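Local coordinates for protein rhamnosidase B (Bacillus sp., PDB 2OKX) that probably hydrolyses terminal alpha-L-rhamnose units from rhamnosides as an inverting glycoside hydrolase of family 78, at residues 63-68 against 560-565; 196-201 against 527-532; 531-536 against 591-596. All coordinates share one frame; numbering follows the deposited sequence. Where two conformers were deposited one is given.

Contact 1 (63-68 against 560-565)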
loop_
_atom_site.group_PDB
_atom_site.type_symbol
_atom_site.label_atom_id
_atom_site.label_comp_id
_atom_site.label_asym_id
_atom_site.label_seq_id
_atom_site.Cartn_x
_atom_site.Cartn_y
_atom_site.Cartn_z
ATOM N N PRO A 63 -6.259 -15.080 -3.888
ATOM C CA PRO A 63 -6.717 -14.641 -5.208
ATOM C C PRO A 63 -6.424 -13.145 -5.312
ATOM O O PRO A 63 -5.890 -12.558 -4.376
ATOM C CB PRO A 63 -8.212 -14.925 -5.152
ATOM C CG PRO A 63 -8.539 -14.569 -3.724
ATOM C CD PRO A 63 -7.396 -15.222 -2.957
ATOM N N VAL A 64 -6.756 -12.529 -6.440
ATOM C CA VAL A 64 -6.542 -11.094 -6.572
ATOM C C VAL A 64 -7.571 -10.453 -5.643
ATOM O O VAL A 64 -8.535 -11.111 -5.245
ATOM C CB VAL A 64 -6.760 -10.615 -8.025
ATOM C CG1 VAL A 64 -5.706 -11.239 -8.939
ATOM C CG2 VAL A 64 -8.155 -10.979 -8.503
ATOM N N ARG A 65 -7.377 -9.190 -5.282
ATOM C CA ARG A 65 -8.323 -8.548 -4.376
ATOM C C ARG A 65 -9.703 -8.449 -5.019
ATOM O O ARG A 65 -9.829 -8.126 -6.204
ATOM C CB ARG A 65 -7.809 -7.172 -3.938
ATOM C CG ARG A 65 -7.715 -6.115 -5.025
ATOM C CD ARG A 65 -6.799 -4.981 -4.563
ATOM N NE ARG A 65 -5.396 -5.405 -4.559
ATOM C CZ ARG A 65 -4.421 -4.786 -3.901
ATOM N NH1 ARG A 65 -4.688 -3.707 -3.177
ATOM N NH2 ARG A 65 -3.171 -5.240 -3.979
ATOM N N SER A 66 -10.737 -8.739 -4.232
ATOM C CA SER A 66 -12.111 -8.719 -4.736
ATOM C C SER A 66 -13.146 -8.149 -3.776
ATOM O O SER A 66 -12.899 -8.000 -2.581
ATOM C CB SER A 66 -12.589 -10.144 -5.051
ATOM O OG SER A 66 -11.584 -10.960 -5.610
ATOM N N TRP A 67 -14.311 -7.823 -4.333
ATOM C CA TRP A 67 -15.454 -7.402 -3.532
ATOM C C TRP A 67 -16.043 -8.805 -3.362
ATOM O O TRP A 67 -16.166 -9.546 -4.342
ATOM C CB TRP A 67 -16.453 -6.557 -4.334
ATOM C CG TRP A 67 -16.001 -5.184 -4.721
ATOM C CD1 TRP A 67 -15.612 -4.768 -5.965
ATOM C CD2 TRP A 67 -15.945 -4.029 -3.875
ATOM N NE1 TRP A 67 -15.321 -3.425 -5.944
ATOM C CE2 TRP A 67 -15.515 -2.945 -4.677
ATOM C CE3 TRP A 67 -16.214 -3.802 -2.518
ATOM C CZ2 TRP A 67 -15.352 -1.654 -4.166
ATOM C CZ3 TRP A 67 -16.051 -2.518 -2.010
ATOM C CH2 TRP A 67 -15.623 -1.459 -2.836
ATOM N N PRO A 68 -16.381 -9.208 -2.131
ATOM C CA PRO A 68 -16.944 -10.552 -1.956
ATOM C C PRO A 68 -18.082 -10.912 -2.920
ATOM O O PRO A 68 -18.254 -12.081 -3.265
ATOM C CB PRO A 68 -17.388 -10.541 -0.500
ATOM C CG PRO A 68 -16.312 -9.707 0.143
ATOM C CD PRO A 68 -16.164 -8.551 -0.831
ATOM N N CYS A 560 4.782 -0.674 -7.671
ATOM C CA CYS A 560 3.427 -0.271 -7.330
ATOM C C CYS A 560 2.412 -0.912 -8.263
ATOM O O CYS A 560 1.291 -0.426 -8.404
ATOM C CB CYS A 560 3.289 1.249 -7.376
ATOM S SG CYS A 560 4.164 2.071 -6.028
ATOM N N MET A 561 2.825 -1.999 -8.910
ATOM C CA MET A 561 1.948 -2.743 -9.801
ATOM C C MET A 561 1.876 -4.180 -9.291
ATOM O O MET A 561 2.795 -4.973 -9.508
ATOM C CB MET A 561 2.476 -2.715 -11.243
ATOM C CG MET A 561 2.277 -1.379 -11.953
ATOM S SD MET A 561 3.053 -1.275 -13.592
ATOM C CE MET A 561 1.885 -2.201 -14.600
ATOM N N GLU A 562 0.798 -4.492 -8.575
ATOM C CA GLU A 562 0.572 -5.836 -8.042
ATOM C C GLU A 562 -0.587 -6.375 -8.874
ATOM O O GLU A 562 -0.574 -6.248 -10.096
ATOM C CB GLU A 562 0.170 -5.763 -6.562
ATOM C CG GLU A 562 1.198 -5.070 -5.666
ATOM C CD GLU A 562 0.829 -5.105 -4.192
ATOM O OE1 GLU A 562 1.583 -4.518 -3.386
ATOM O OE2 GLU A 562 -0.207 -5.713 -3.833
ATOM N N ASP A 563 -1.587 -6.969 -8.226
ATOM C CA ASP A 563 -2.752 -7.464 -8.960
ATOM C C ASP A 563 -3.555 -6.233 -9.390
ATOM O O ASP A 563 -4.437 -6.307 -10.250
ATOM C CB ASP A 563 -3.594 -8.380 -8.074
ATOM C CG ASP A 563 -4.055 -7.697 -6.811
ATOM O OD1 ASP A 563 -5.265 -7.401 -6.706
ATOM O OD2 ASP A 563 -3.202 -7.448 -5.931
ATOM N N THR A 564 -3.233 -5.101 -8.772
ATOM C CA THR A 564 -3.844 -3.812 -9.086
ATOM C C THR A 564 -2.736 -2.793 -8.861
ATOM O O THR A 564 -1.692 -3.128 -8.298
ATOM C CB THR A 564 -4.982 -3.425 -8.110
ATOM O OG1 THR A 564 -4.441 -3.279 -6.790
ATOM C CG2 THR A 564 -6.084 -4.475 -8.101
ATOM N N PHE A 565 -2.939 -1.560 -9.313
ATOM C CA PHE A 565 -1.950 -0.527 -9.041
ATOM C C PHE A 565 -2.110 -0.314 -7.539
ATOM O O PHE A 565 -3.191 -0.552 -6.997
ATOM C CB PHE A 565 -2.302 0.784 -9.757
ATOM C CG PHE A 565 -2.023 0.771 -11.231
ATOM C CD1 PHE A 565 -3.066 0.769 -12.150
ATOM C CD2 PHE A 565 -0.714 0.776 -11.701
ATOM C CE1 PHE A 565 -2.809 0.773 -13.523
ATOM C CE2 PHE A 565 -0.444 0.780 -13.071
ATOM C CZ PHE A 565 -1.497 0.778 -13.984
#
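Val-64 and Asp-563 bring two irregular backbones together, their CA atoms 5.8 Å apart, where the loop after strand 57-62 reaches the loop after helix 544-559. Neither segment is strand or helix, and the backbone contributes a single bond across the gap: Arg-65 N gives its hydrogen to Asp-563 OD1 at 3.1 Å, arriving from above the carboxylate plane. The same oxygen also takes Arg-65 NE at 2.9 Å, while Arg-65 NH2 reaches Asp-563 OD2 at 2.9 Å. Arginine suits this place because NE and NH2 present two hydrogens side by side, and the carboxylate meets them on its syn side with the two planes only 28° apart. The bend at chi3 (72°) brings the guanidinium edge to the two acids, and NH2 makes a further salt bridge to Glu-562 OE2 at 3.0 Å. Thr-564 OG1 lies over one face of the guanidinium, and Thr-564 CG2 packs against Arg-65 CD at 3.6 Å. Val-64 sets CG1 against Asp-563 CB at 3.7 Å, an apolar neighbour for the aliphatic part of the aspartate. Arg-599 of helix 595-603 adds a salt bridge to Asp-563 OD1, and Arg-65 NH1 bonds to Gln-573 O. Everything that touches here is buried, a salt-bridge network that joins the N-terminal beta domain to the alpha-barrel domain.

Contact 2 (196-201 against 527-532)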
loop_
_atom_site.group_PDB
_atom_site.type_symbol
_atom_site.label_atom_id
_atom_site.label_comp_id
_atom_site.label_asym_id
_atom_site.label_seq_id
_atom_site.Cartn_x
_atom_site.Cartn_y
_atom_site.Cartn_z
ATOM N N PRO A 196 -3.249 -11.540 -15.923
ATOM C CA PRO A 196 -2.367 -12.708 -15.880
ATOM C C PRO A 196 -1.808 -12.843 -14.469
ATOM O O PRO A 196 -2.109 -12.021 -13.602
ATOM C CB PRO A 196 -1.293 -12.366 -16.913
ATOM C CG PRO A 196 -1.239 -10.869 -16.864
ATOM C CD PRO A 196 -2.701 -10.490 -16.798
ATOM N N PHE A 197 -0.999 -13.872 -14.235
ATOM C CA PHE A 197 -0.422 -14.093 -12.916
ATOM C C PHE A 197 0.768 -13.182 -12.635
ATOM O O PHE A 197 1.431 -12.702 -13.553
ATOM C CB PHE A 197 -0.009 -15.560 -12.762
ATOM C CG PHE A 197 -1.177 -16.507 -12.635
ATOM C CD1 PHE A 197 -2.065 -16.395 -11.570
ATOM C CD2 PHE A 197 -1.391 -17.505 -13.580
ATOM C CE1 PHE A 197 -3.152 -17.263 -11.444
ATOM C CE2 PHE A 197 -2.474 -18.379 -13.463
ATOM C CZ PHE A 197 -3.356 -18.255 -12.390
ATOM N N LEU A 198 1.031 -12.945 -11.354
ATOM C CA LEU A 198 2.138 -12.088 -10.954
ATOM C C LEU A 198 3.462 -12.827 -11.086
ATOM O O LEU A 198 3.504 -14.055 -11.195
ATOM C CB LEU A 198 1.961 -11.618 -9.503
ATOM C CG LEU A 198 0.667 -10.875 -9.133
ATOM C CD1 LEU A 198 0.822 -10.253 -7.747
ATOM C CD2 LEU A 198 0.371 -9.791 -10.159
ATOM N N THR A 199 4.549 -12.069 -11.084
ATOM C CA THR A 199 5.871 -12.657 -11.181
ATOM C C THR A 199 6.272 -13.092 -9.783
ATOM O O THR A 199 5.604 -12.785 -8.805
ATOM C CB THR A 199 6.933 -11.624 -11.614
ATOM O OG1 THR A 199 7.129 -10.690 -10.545
ATOM C CG2 THR A 199 6.499 -10.870 -12.852
ATOM N N GLU A 200 7.367 -13.828 -9.705
ATOM C CA GLU A 200 7.935 -14.223 -8.433
ATOM C C GLU A 200 9.350 -14.642 -8.778
ATOM O O GLU A 200 9.582 -15.736 -9.289
ATOM C CB GLU A 200 7.157 -15.359 -7.755
ATOM C CG GLU A 200 7.723 -15.670 -6.360
ATOM C CD GLU A 200 6.696 -16.219 -5.372
ATOM O OE1 GLU A 200 7.115 -16.867 -4.392
ATOM O OE2 GLU A 200 5.480 -15.990 -5.561
ATOM N N GLU A 201 10.296 -13.735 -8.549
ATOM C CA GLU A 201 11.679 -14.030 -8.865
ATOM C C GLU A 201 12.595 -13.831 -7.678
ATOM O O GLU A 201 12.566 -12.803 -6.995
ATOM C CB GLU A 201 12.159 -13.209 -10.076
ATOM C CG GLU A 201 12.288 -11.716 -9.884
ATOM C CD GLU A 201 12.640 -10.985 -11.185
ATOM O OE1 GLU A 201 13.706 -11.258 -11.776
ATOM O OE2 GLU A 201 11.844 -10.130 -11.621
ATOM N N ARG A 527 11.741 -12.825 -2.664
ATOM C CA ARG A 527 11.150 -13.300 -3.901
ATOM C C ARG A 527 10.290 -12.120 -4.317
ATOM O O ARG A 527 9.173 -11.938 -3.824
ATOM C CB ARG A 527 10.307 -14.563 -3.667
ATOM C CG ARG A 527 11.141 -15.770 -3.222
ATOM C CD ARG A 527 10.302 -17.038 -3.052
ATOM N NE ARG A 527 9.790 -17.523 -4.330
ATOM C CZ ARG A 527 10.506 -18.200 -5.224
ATOM N NH1 ARG A 527 11.780 -18.494 -4.986
ATOM N NH2 ARG A 527 9.950 -18.568 -6.368
ATOM N N GLN A 528 10.839 -11.282 -5.189
ATOM C CA GLN A 528 10.119 -10.103 -5.654
ATOM C C GLN A 528 8.907 -10.530 -6.456
ATOM O O GLN A 528 8.967 -11.495 -7.218
ATOM C CB GLN A 528 11.031 -9.211 -6.506
ATOM C CG GLN A 528 10.337 -7.965 -7.046
ATOM C CD GLN A 528 11.323 -6.924 -7.529
ATOM O OE1 GLN A 528 12.041 -6.318 -6.736
ATOM N NE2 GLN A 528 11.373 -6.720 -8.837
ATOM N N SER A 529 7.807 -9.807 -6.282
ATOM C CA SER A 529 6.567 -10.131 -6.975
ATOM C C SER A 529 5.824 -8.886 -7.441
ATOM O O SER A 529 5.457 -8.041 -6.630
ATOM C CB SER A 529 5.655 -10.943 -6.047
ATOM O OG SER A 529 4.383 -11.153 -6.640
ATOM N N THR A 530 5.607 -8.777 -8.750
ATOM C CA THR A 530 4.885 -7.641 -9.310
ATOM C C THR A 530 4.043 -8.106 -10.486
ATOM O O THR A 530 4.100 -9.266 -10.890
ATOM C CB THR A 530 5.839 -6.550 -9.855
ATOM O OG1 THR A 530 6.444 -7.016 -11.070
ATOM C CG2 THR A 530 6.940 -6.232 -8.845
ATOM N N TYR A 531 3.261 -7.187 -11.037
ATOM C CA TYR A 531 2.460 -7.492 -12.206
ATOM C C TYR A 531 3.512 -7.848 -13.255
ATOM O O TYR A 531 4.622 -7.321 -13.216
ATOM C CB TYR A 531 1.664 -6.253 -12.630
ATOM C CG TYR A 531 0.704 -6.502 -13.768
ATOM C CD1 TYR A 531 1.108 -6.350 -15.097
ATOM C CD2 TYR A 531 -0.602 -6.927 -13.518
ATOM C CE1 TYR A 531 0.231 -6.612 -16.147
ATOM C CE2 TYR A 531 -1.484 -7.198 -14.557
ATOM C CZ TYR A 531 -1.063 -7.037 -15.868
ATOM O OH TYR A 531 -1.942 -7.294 -16.896
ATOM N N PRO A 532 3.191 -8.757 -14.191
ATOM C CA PRO A 532 4.168 -9.133 -15.217
ATOM C C PRO A 532 4.498 -8.002 -16.187
ATOM O O PRO A 532 3.759 -7.749 -17.135
ATOM C CB PRO A 532 3.505 -10.325 -15.906
ATOM C CG PRO A 532 2.044 -10.000 -15.794
ATOM C CD PRO A 532 1.929 -9.499 -14.369
#
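Glu-201 and Gln-528 form an antiparallel hydrogen-bonded pair at the point where strands 201-203 and 520-528 join in one sheet; beyond it, segments 196-201 and 527-532 run on side by side without regular structure. Glu-201 N reaches Gln-528 O at 2.9 Å, and the return bond, from Gln-528 N to Glu-201 O, is more bent. Past the sheet, two threonines take over the pairing. Thr-199 N bonds to Thr-530 O at 2.8 Å, almost straight, while Thr-530 N is received by a side chain instead of a carbonyl, Thr-199 OG1 at 3.0 Å. With chi1 at 69° this hydroxyl sits between the backbone N and the carbonyl carbon, which is what brings it to the facing segment, and CG2 is left to pack on Pro-532 CA at 3.7 Å. At the strand end, Glu-200 OE1 makes a salt bridge to Arg-527 NE at 2.8 Å through its anti lone pair and within the guanidinium plane, although the carboxylate is turned 59° from that plane. Glu-200 OE2 makes a second one with Arg-61. The other end is largely apolar: Pro-196 CG touches Pro-532 CG at 3.6 Å, and Pro-196 CD packs on Tyr-531 CZ at 3.9 Å. Prolines suit a border without regular pairing, since they bring no backbone hydrogen to satisfy. The chemistry therefore changes along the seam, from strand pairing and a partly exposed ion pair, through a backbone N-H bound to a threonine hydroxyl, to ring packing, so the segments stay joined after regular sheet geometry has ended.

Contact 3 (531-536 against 591-596)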
loop_
_atom_site.group_PDB
_atom_site.type_symbol
_atom_site.label_atom_id
_atom_site.label_comp_id
_atom_site.label_asym_id
_atom_site.label_seq_id
_atom_site.Cartn_x
_atom_site.Cartn_y
_atom_site.Cartn_z
ATOM N N TYR A 531 3.261 -7.187 -11.037
ATOM C CA TYR A 531 2.460 -7.492 -12.206
ATOM C C TYR A 531 3.512 -7.848 -13.255
ATOM O O TYR A 531 4.622 -7.321 -13.216
ATOM C CB TYR A 531 1.664 -6.253 -12.630
ATOM C CG TYR A 531 0.704 -6.502 -13.768
ATOM C CD1 TYR A 531 1.108 -6.350 -15.097
ATOM C CD2 TYR A 531 -0.602 -6.927 -13.518
ATOM C CE1 TYR A 531 0.231 -6.612 -16.147
ATOM C CE2 TYR A 531 -1.484 -7.198 -14.557
ATOM C CZ TYR A 531 -1.063 -7.037 -15.868
ATOM O OH TYR A 531 -1.942 -7.294 -16.896
ATOM N N PRO A 532 3.191 -8.757 -14.191
ATOM C CA PRO A 532 4.168 -9.133 -15.217
ATOM C C PRO A 532 4.498 -8.002 -16.187
ATOM O O PRO A 532 3.759 -7.749 -17.135
ATOM C CB PRO A 532 3.505 -10.325 -15.906
ATOM C CG PRO A 532 2.044 -10.000 -15.794
ATOM C CD PRO A 532 1.929 -9.499 -14.369
ATOM N N VAL A 533 5.613 -7.321 -15.939
ATOM C CA VAL A 533 6.042 -6.228 -16.800
ATOM C C VAL A 533 7.445 -6.478 -17.333
ATOM O O VAL A 533 8.312 -6.990 -16.618
ATOM C CB VAL A 533 6.059 -4.871 -16.046
ATOM C CG1 VAL A 533 4.649 -4.462 -15.666
ATOM C CG2 VAL A 533 6.942 -4.980 -14.802
ATOM N N ALA A 534 7.659 -6.130 -18.595
ATOM C CA ALA A 534 8.965 -6.267 -19.220
ATOM C C ALA A 534 9.401 -4.836 -19.526
ATOM O O ALA A 534 8.563 -3.958 -19.713
ATOM C CB ALA A 534 8.870 -7.092 -20.502
ATOM N N GLU A 535 10.705 -4.596 -19.567
ATOM C CA GLU A 535 11.204 -3.252 -19.819
ATOM C C GLU A 535 11.124 -2.882 -21.292
ATOM O O GLU A 535 12.130 -2.564 -21.927
ATOM C CB GLU A 535 12.632 -3.137 -19.271
ATOM C CG GLU A 535 12.644 -3.291 -17.745
ATOM C CD GLU A 535 14.007 -3.081 -17.092
ATOM O OE1 GLU A 535 14.040 -2.988 -15.851
ATOM O OE2 GLU A 535 15.035 -3.021 -17.794
ATOM N N GLN A 536 9.898 -2.900 -21.817
ATOM C CA GLN A 536 9.643 -2.605 -23.222
ATOM C C GLN A 536 9.723 -1.135 -23.586
ATOM O O GLN A 536 9.844 -0.788 -24.759
ATOM C CB GLN A 536 8.282 -3.174 -23.633
ATOM C CG GLN A 536 8.217 -4.691 -23.487
ATOM C CD GLN A 536 9.332 -5.394 -24.247
ATOM O OE1 GLN A 536 9.453 -5.256 -25.472
ATOM N NE2 GLN A 536 10.154 -6.147 -23.526
ATOM N N PHE A 591 6.133 0.495 -19.557
ATOM C CA PHE A 591 5.850 -0.939 -19.663
ATOM C C PHE A 591 4.870 -1.307 -20.780
ATOM O O PHE A 591 5.092 -2.277 -21.505
ATOM C CB PHE A 591 5.318 -1.478 -18.333
ATOM C CG PHE A 591 6.281 -1.334 -17.194
ATOM C CD1 PHE A 591 7.580 -1.813 -17.302
ATOM C CD2 PHE A 591 5.889 -0.717 -16.009
ATOM C CE1 PHE A 591 8.480 -1.682 -16.248
ATOM C CE2 PHE A 591 6.779 -0.580 -14.947
ATOM C CZ PHE A 591 8.078 -1.065 -15.068
ATOM N N GLY A 592 3.785 -0.546 -20.897
ATOM C CA GLY A 592 2.795 -0.797 -21.937
ATOM C C GLY A 592 1.672 -1.765 -21.594
ATOM O O GLY A 592 0.960 -2.230 -22.485
ATOM N N GLU A 593 1.493 -2.079 -20.315
ATOM C CA GLU A 593 0.435 -3.007 -19.938
ATOM C C GLU A 593 -0.928 -2.325 -19.927
ATOM O O GLU A 593 -1.041 -1.137 -19.613
ATOM C CB GLU A 593 0.741 -3.632 -18.571
ATOM C CG GLU A 593 2.018 -4.483 -18.555
ATOM C CD GLU A 593 2.046 -5.536 -19.659
ATOM O OE1 GLU A 593 1.120 -6.366 -19.733
ATOM O OE2 GLU A 593 2.999 -5.539 -20.461
ATOM N N THR A 594 -1.964 -3.077 -20.285
ATOM C CA THR A 594 -3.313 -2.525 -20.324
ATOM C C THR A 594 -4.330 -3.276 -19.472
ATOM O O THR A 594 -5.242 -2.666 -18.919
ATOM C CB THR A 594 -3.848 -2.475 -21.772
ATOM O OG1 THR A 594 -3.784 -3.784 -22.344
ATOM C CG2 THR A 594 -3.019 -1.516 -22.617
ATOM N N GLU A 595 -4.180 -4.592 -19.357
ATOM C CA GLU A 595 -5.141 -5.369 -18.584
ATOM C C GLU A 595 -5.246 -4.938 -17.128
ATOM O O GLU A 595 -6.340 -4.900 -16.574
ATOM C CB GLU A 595 -4.828 -6.866 -18.677
ATOM C CG GLU A 595 -5.060 -7.444 -20.070
ATOM C CD GLU A 595 -5.089 -8.962 -20.084
ATOM O OE1 GLU A 595 -5.155 -9.545 -21.187
ATOM O OE2 GLU A 595 -5.055 -9.576 -18.997
ATOM N N ILE A 596 -4.119 -4.600 -16.510
ATOM C CA ILE A 596 -4.147 -4.167 -15.123
ATOM C C ILE A 596 -4.930 -2.857 -15.003
ATOM O O ILE A 596 -5.644 -2.636 -14.031
ATOM C CB ILE A 596 -2.712 -3.979 -14.563
ATOM C CG1 ILE A 596 -2.773 -3.509 -13.109
ATOM C CG2 ILE A 596 -1.937 -2.988 -15.426
ATOM C CD1 ILE A 596 -1.405 -3.369 -12.440
HETATM O O HOH W 1 -0.759 -7.842 -19.199
HETATM O O HOH W 2 5.555 -5.278 -20.314
#
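Ile-596, in the first turn of helix 595-603, lies along one face of the Tyr-531 ring. Its CB starts over the rim, 3.4 Å from Tyr-531 CE2, in a CH-pi contact 24° off the ring normal. CG2 branches off near Tyr-531 CZ at 4.2 Å, whereas CG1 runs toward the other end of the ring and passes Tyr-531 CD2. CD1 finishes the chain 3.8 Å from that same CD2, with Tyr-531 CG next nearest. Because chi1 and chi2 are both extended, the chain can follow the ring, while branching at CB supplies width; isoleucine suits a flat aromatic for this reason. Tyr-531 is thus sandwiched, with CD of the adjoining Pro-532 over its opposite face. A second CH-pi contact repeats the theme: Val-533 CB stands over the Phe-591 ring, 3.8 Å from its centroid and 20° off the normal, and Ala-534 O comes to the ring edge, 3.4 Å from Phe-591 CD1. A water accepts from Ala-534 N at 2.8 Å and lies near Phe-591 O and Glu-593 OE2, more acceptors than it has protons for, so its donations are not settled. Glycine suits position 592, since a CB at its backbone angles would jam against the preceding carbonyl O. This is aromatic-aliphatic packing that joins the linker after strand 520-528 to the turn between helices 577-590 and 595-603 of the alpha-barrel.

Contact 1 is fully buried and nearest the centre of the chain, and its chemistry is charged: an arginine and two acids between a beta domain and the barrel. Contacts 2 and 3 lie farther out and are only partly buried. Contact 2 relies on backbone bonds beside a partly exposed ion pair, contact 3 on CH-pi packing and water. The last two share Tyr-531 and Pro-532. Tyr-531 N also approaches Met-561 O at 2.7 Å, probably a hydrogen bond, which ties this linker to the 560-565 loop. Helix 595-603 takes part in contact 3 through Glu-595 and Ile-596 and flanks the others, with Arg-599 at contact 1 and Glu-595 and Ile-596 at contact 2.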